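Long-range contacts in geranylgeranyl pyrophosphate synthase (Corynebacterium glutamicum, PDB 3LK5), which probably condenses allylic and isopentenyl diphosphates into longer isoprenoid diphosphates in a magnesium-dependent reaction, as other prenyl synthases do: residues Thr283-Leu288 and Glu331-Arg336; Ala93-Glu98 and Glu160-Asp165. All coordinates share one frame; numbering follows the deposited sequence.

Along the chain contact 2 is complete before contact 1 begins, and the two share no helix. Contact 2 pairs helix 87-111 with helix 144-164; contact 1 pairs helix 284-296 with helix 329-347. They lie on opposite sides of the chain's centre, their own centres about 35 Å apart and their nearest atoms about 22 Å apart. Both belong to the all-helical fold of the prenyl synthases. Asp108, further along helix 87-111, and Asp194, about 10 Å from Val284 between side chains, are both magnesium ligands, although no metal is bound to this chain here. Contact 1 thus lies nearer the metal site, untouched by any other chain of the assembly, while contact 2 faces the dimer interface.

Contact 1 of 2, residues Thr283-Leu288 and Glu331-Arg336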
loop_
_atom_site.group_PDB
_atom_site.type_symbol
_atom_site.label_atom_id
_atom_site.label_comp_id
_atom_site.label_asym_id
_atom_site.label_seq_id
_atom_site.Cartn_x
_atom_site.Cartn_y
_atom_site.Cartn_z
ATOM N N THR A 283 -1.790 14.781 -21.404
ATOM C CA THR A 283 -3.228 14.751 -21.544
ATOM C C THR A 283 -3.685 14.445 -22.970
ATOM O O THR A 283 -2.902 14.538 -23.959
ATOM C CB THR A 283 -3.806 16.109 -21.077
ATOM O OG1 THR A 283 -3.231 17.172 -21.862
ATOM C CG2 THR A 283 -3.461 16.367 -19.603
ATOM N N VAL A 284 -4.960 14.104 -23.099
ATOM C CA VAL A 284 -5.589 14.044 -24.410
ATOM C C VAL A 284 -5.546 15.429 -25.097
ATOM O O VAL A 284 -5.283 15.503 -26.304
ATOM C CB VAL A 284 -7.048 13.542 -24.309
ATOM C CG1 VAL A 284 -7.824 13.812 -25.607
ATOM C CG2 VAL A 284 -7.049 12.010 -23.962
ATOM N N LEU A 285 -5.795 16.494 -24.329
ATOM C CA LEU A 285 -5.670 17.881 -24.838
ATOM C C LEU A 285 -4.284 18.107 -25.487
ATOM O O LEU A 285 -4.177 18.574 -26.651
ATOM C CB LEU A 285 -5.858 18.899 -23.701
ATOM C CG LEU A 285 -5.668 20.400 -24.003
ATOM C CD1 LEU A 285 -6.674 20.901 -25.040
ATOM C CD2 LEU A 285 -5.665 21.296 -22.771
ATOM N N LEU A 286 -3.225 17.801 -24.733
ATOM C CA LEU A 286 -1.864 17.985 -25.251
ATOM C C LEU A 286 -1.565 17.118 -26.474
ATOM O O LEU A 286 -0.954 17.603 -27.438
ATOM C CB LEU A 286 -0.803 17.793 -24.142
ATOM C CG LEU A 286 0.664 17.957 -24.570
ATOM C CD1 LEU A 286 0.983 19.379 -25.151
ATOM C CD2 LEU A 286 1.621 17.574 -23.412
ATOM N N ALA A 287 -1.996 15.858 -26.466
ATOM C CA ALA A 287 -1.735 14.975 -27.603
ATOM C C ALA A 287 -2.414 15.483 -28.881
ATOM O O ALA A 287 -1.793 15.527 -29.960
ATOM C CB ALA A 287 -2.161 13.538 -27.291
ATOM N N LEU A 288 -3.681 15.864 -28.755
ATOM C CA LEU A 288 -4.424 16.447 -29.851
ATOM C C LEU A 288 -3.837 17.808 -30.281
ATOM O O LEU A 288 -3.791 18.091 -31.492
ATOM C CB LEU A 288 -5.910 16.575 -29.507
ATOM C CG LEU A 288 -6.754 15.289 -29.322
ATOM C CD1 LEU A 288 -8.124 15.650 -28.702
ATOM C CD2 LEU A 288 -6.945 14.546 -30.647
ATOM N N GLU A 331 -11.656 22.840 -28.364
ATOM C CA GLU A 331 -12.978 22.485 -28.858
ATOM C C GLU A 331 -13.173 21.009 -29.135
ATOM O O GLU A 331 -14.256 20.486 -28.909
ATOM C CB GLU A 331 -13.428 23.370 -30.072
ATOM C CG GLU A 331 -12.358 24.198 -30.750
ATOM C CD GLU A 331 -11.875 25.391 -29.941
ATOM O OE1 GLU A 331 -12.715 26.209 -29.492
ATOM O OE2 GLU A 331 -10.641 25.518 -29.774
ATOM N N GLU A 332 -12.155 20.316 -29.644
ATOM C CA GLU A 332 -12.275 18.881 -29.840
ATOM C C GLU A 332 -12.466 18.145 -28.484
ATOM O O GLU A 332 -13.272 17.230 -28.362
ATOM C CB GLU A 332 -11.024 18.344 -30.572
ATOM C CG GLU A 332 -11.142 16.892 -30.986
ATOM C CD GLU A 332 -10.008 16.421 -31.950
ATOM O OE1 GLU A 332 -9.114 17.232 -32.336
ATOM O OE2 GLU A 332 -10.032 15.218 -32.314
ATOM N N VAL A 333 -11.739 18.571 -27.471
ATOM C CA VAL A 333 -11.960 17.980 -26.131
ATOM C C VAL A 333 -13.359 18.290 -25.574
ATOM O O VAL A 333 -14.035 17.388 -25.034
ATOM C CB VAL A 333 -10.815 18.394 -25.157
ATOM C CG1 VAL A 333 -11.137 17.917 -23.678
ATOM C CG2 VAL A 333 -9.438 17.792 -25.695
ATOM N N GLU A 334 -13.811 19.535 -25.733
ATOM C CA GLU A 334 -15.153 19.932 -25.292
ATOM C C GLU A 334 -16.237 19.088 -25.984
ATOM O O GLU A 334 -17.197 18.671 -25.336
ATOM C CB GLU A 334 -15.389 21.449 -25.467
ATOM C CG GLU A 334 -14.532 22.349 -24.533
ATOM C CD GLU A 334 -15.191 22.644 -23.179
ATOM O OE1 GLU A 334 -16.251 22.033 -22.895
ATOM O OE2 GLU A 334 -14.665 23.499 -22.400
ATOM N N GLN A 335 -16.078 18.823 -27.286
ATOM C CA GLN A 335 -17.011 17.937 -27.998
ATOM C C GLN A 335 -17.041 16.524 -27.413
ATOM O O GLN A 335 -18.107 15.917 -27.278
ATOM C CB GLN A 335 -16.711 17.907 -29.521
ATOM C CG GLN A 335 -17.132 19.225 -30.250
ATOM C CD GLN A 335 -16.366 19.513 -31.587
ATOM O OE1 GLN A 335 -16.413 20.654 -32.106
ATOM N NE2 GLN A 335 -15.657 18.500 -32.118
ATOM N N ARG A 336 -15.872 15.985 -27.093
ATOM C CA ARG A 336 -15.802 14.649 -26.468
ATOM C C ARG A 336 -16.525 14.645 -25.115
ATOM O O ARG A 336 -17.257 13.702 -24.806
ATOM C CB ARG A 336 -14.352 14.254 -26.223
ATOM C CG ARG A 336 -13.603 13.839 -27.462
ATOM C CD ARG A 336 -12.295 13.237 -27.021
ATOM N NE ARG A 336 -11.398 12.939 -28.124
ATOM C CZ ARG A 336 -10.472 11.984 -28.057
ATOM N NH1 ARG A 336 -10.330 11.242 -26.942
ATOM N NH2 ARG A 336 -9.679 11.782 -29.100
#
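Glu332 lies across the end of Leu288, and its side chain can be followed outward atom by atom. Glu332 CB is still 4.4 Å from Leu288 CD1. Glu332 CG, set anti to the backbone N (chi1 -172°), moves in to 4.0 Å from Leu288 CD1, and the chain then continues extended. At Glu332 CD the carboxylate carbon has both leucine methyls beside it, Leu288 CD1 and CD2 each at 3.8 Å. Glu332 OE2 then comes within 3.6 Å of Leu288 CD2, a van der Waals contact and no polar bond, while OE1 makes a salt bridge to Arg292. With its charge probably balanced by Arg292, the carboxylate can lie against the leucine methyls, the two side chains crossing at about a right angle.

Next along the helix, Val333 supplies the apolar centre. CG2 of Val333, placed beside the backbone N, packs 3.9 Å from Leu288 CD1 and equally close to Leu285 CA, with Val284 CG1 a little further off. One turn on, Arg336 reaches back in an extended chain toward Val284. The methyl CG1 of Val284 sits over one face of the Arg336 guanidinium, off toward its rim and 3.8 Å from Arg336 NH1. That same NH1 is in a salt bridge with Asp209, which probably helps hold the flat group against the valine.

Thr283 caps the start of the first helix, its OG1 accepting from Leu286 N at 2.9 Å. Segments 284-288 and 331-336 cross at 135° between their N-to-C directions, with axes 10.0 Å apart at closest. Helix 205-231 touches both Val284 and Arg336, and helix 236-263 touches Val284 through Leu255 and Val333 through Leu259, so this largely buried pairing joins two late helices of the prenyl synthase fold to two earlier ones.

Contact 2 of 2, residues Ala93-Glu98 and Glu160-Asp165; sequences AAASLE and EDMLQD
Ala93 O is gripped twice by Ser96: OG donates to it at 2.7 Å, and the backbone N adds a weak bond of 3.4 Å. The bond lies within one partner of an antiparallel helix pair of the all-helical prenyl synthase fold, at 180° and with axes only 8.2 Å apart, a closeness that suits the small side chains of Ala93, Ala95 and Ser96. The hydroxyl gets there because chi1 of 73° puts OG between the backbone N and the carbonyl carbon, folded back over its own helix. With its polar end turned to Ala93, Ser96 presents CB to the neighbouring helix, 3.7 Å from Met162 CB.

At one end Leu163 lays its CD1 against Ala93 CB, 3.6 Å away, and Trp180 of helix 170-199 covers Leu163 and Ser96. Asp161, which points away from helix 87-111, and Asp165, just past the end of helix 144-164, form salt bridges with arginines of the second subunit, among them Arg177, so the pair backs directly onto the dimer interface. Met162, present as selenomethionine, reaches across helix 87-111, past Ser96, with SE 3.8 Å from Ser96 CA, and its CE finishes 3.5 Å from Ala95 CB.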
loop_
_atom_site.group_PDB
_atom_site.type_symbol
_atom_site.label_atom_id
_atom_site.label_comp_id
_atom_site.label_asym_id
_atom_site.label_seq_id
_atom_site.Cartn_x
_atom_site.Cartn_y
_atom_site.Cartn_z
ATOM N N ALA A 93 -17.627 1.396 4.671
ATOM C CA ALA A 93 -17.120 0.880 3.369
ATOM C C ALA A 93 -16.946 1.989 2.361
ATOM O O ALA A 93 -15.903 2.065 1.696
ATOM C CB ALA A 93 -18.038 -0.242 2.802
ATOM N N ALA A 94 -17.971 2.858 2.222
ATOM C CA ALA A 94 -17.832 4.003 1.344
ATOM C C ALA A 94 -16.675 4.926 1.698
ATOM O O ALA A 94 -15.900 5.346 0.820
ATOM C CB ALA A 94 -19.211 4.808 1.276
ATOM N N ALA A 95 -16.546 5.216 2.989
ATOM C CA ALA A 95 -15.545 6.161 3.472
ATOM C C ALA A 95 -14.126 5.631 3.331
ATOM O O ALA A 95 -13.180 6.425 3.191
ATOM C CB ALA A 95 -15.828 6.518 4.969
ATOM N N SER A 96 -13.972 4.304 3.352
ATOM C CA SER A 96 -12.620 3.692 3.265
ATOM C C SER A 96 -11.907 4.137 1.969
ATOM O O SER A 96 -10.675 4.176 1.901
ATOM C CB SER A 96 -12.695 2.155 3.321
ATOM O OG SER A 96 -13.217 1.662 2.087
ATOM N N LEU A 97 -12.683 4.446 0.927
ATOM C CA LEU A 97 -12.110 4.968 -0.314
ATOM C C LEU A 97 -11.263 6.218 -0.141
ATOM O O LEU A 97 -10.331 6.439 -0.917
ATOM C CB LEU A 97 -13.216 5.269 -1.342
ATOM C CG LEU A 97 -14.027 4.028 -1.727
ATOM C CD1 LEU A 97 -15.103 4.426 -2.727
ATOM C CD2 LEU A 97 -13.130 2.948 -2.367
ATOM N N GLU A 98 -11.569 7.039 0.872
ATOM C CA GLU A 98 -10.724 8.211 1.146
ATOM C C GLU A 98 -9.292 7.836 1.541
ATOM O O GLU A 98 -8.352 8.604 1.290
ATOM C CB GLU A 98 -11.324 9.060 2.266
ATOM C CG GLU A 98 -12.604 9.749 1.809
ATOM C CD GLU A 98 -12.339 10.629 0.547
ATOM O OE1 GLU A 98 -11.483 11.550 0.588
ATOM O OE2 GLU A 98 -12.916 10.355 -0.500
ATOM N N GLU A 160 -7.952 -0.858 3.629
ATOM C CA GLU A 160 -8.355 -2.261 3.642
ATOM C C GLU A 160 -8.987 -2.588 4.984
ATOM O O GLU A 160 -9.990 -3.270 5.020
ATOM C CB GLU A 160 -7.148 -3.224 3.414
ATOM C CG GLU A 160 -6.268 -2.753 2.261
ATOM C CD GLU A 160 -6.729 -3.175 0.838
ATOM O OE1 GLU A 160 -7.848 -3.850 0.767
ATOM O OE2 GLU A 160 -5.922 -2.855 -0.174
ATOM N N ASP A 161 -8.339 -2.188 6.090
ATOM C CA ASP A 161 -8.892 -2.492 7.442
ATOM C C ASP A 161 -10.282 -1.878 7.586
ATOM O O ASP A 161 -11.160 -2.475 8.198
ATOM C CB ASP A 161 -8.011 -1.872 8.527
ATOM C CG ASP A 161 -6.660 -2.601 8.683
ATOM O OD1 ASP A 161 -6.504 -3.764 8.245
ATOM O OD2 ASP A 161 -5.740 -1.982 9.223
HETATM N N MSE A 162 -10.436 -0.648 7.134
HETATM C CA MSE A 162 -11.714 0.059 7.348
HETATM C C MSE A 162 -12.834 -0.679 6.647
HETATM O O MSE A 162 -13.943 -0.793 7.201
HETATM C CB MSE A 162 -11.635 1.516 6.855
HETATM C CG MSE A 162 -12.886 2.332 7.277
HETATM SE SE MSE A 162 -12.506 4.222 7.007
HETATM C CE MSE A 162 -14.237 4.996 7.722
ATOM N N LEU A 163 -12.552 -1.207 5.448
ATOM C CA LEU A 163 -13.507 -2.093 4.778
ATOM C C LEU A 163 -13.710 -3.433 5.530
ATOM O O LEU A 163 -14.859 -3.813 5.846
ATOM C CB LEU A 163 -13.079 -2.359 3.296
ATOM C CG LEU A 163 -14.013 -3.336 2.537
ATOM C CD1 LEU A 163 -15.441 -2.731 2.390
ATOM C CD2 LEU A 163 -13.397 -3.719 1.175
ATOM N N GLN A 164 -12.618 -4.154 5.817
ATOM C CA GLN A 164 -12.757 -5.518 6.359
ATOM C C GLN A 164 -13.342 -5.473 7.781
ATOM O O GLN A 164 -14.033 -6.415 8.177
ATOM C CB GLN A 164 -11.404 -6.233 6.430
ATOM C CG GLN A 164 -10.780 -6.503 5.005
ATOM C CD GLN A 164 -11.733 -7.168 4.039
ATOM O OE1 GLN A 164 -12.530 -8.016 4.425
ATOM N NE2 GLN A 164 -11.635 -6.795 2.752
ATOM N N ASP A 165 -13.117 -4.371 8.488
ATOM C CA ASP A 165 -13.591 -4.215 9.885
ATOM C C ASP A 165 -14.860 -3.391 10.023
ATOM O O ASP A 165 -15.277 -3.049 11.153
ATOM C CB ASP A 165 -12.504 -3.624 10.797
ATOM C CG ASP A 165 -11.339 -4.607 11.035
ATOM O OD1 ASP A 165 -11.525 -5.845 11.076
ATOM O OD2 ASP A 165 -10.200 -4.124 11.128
#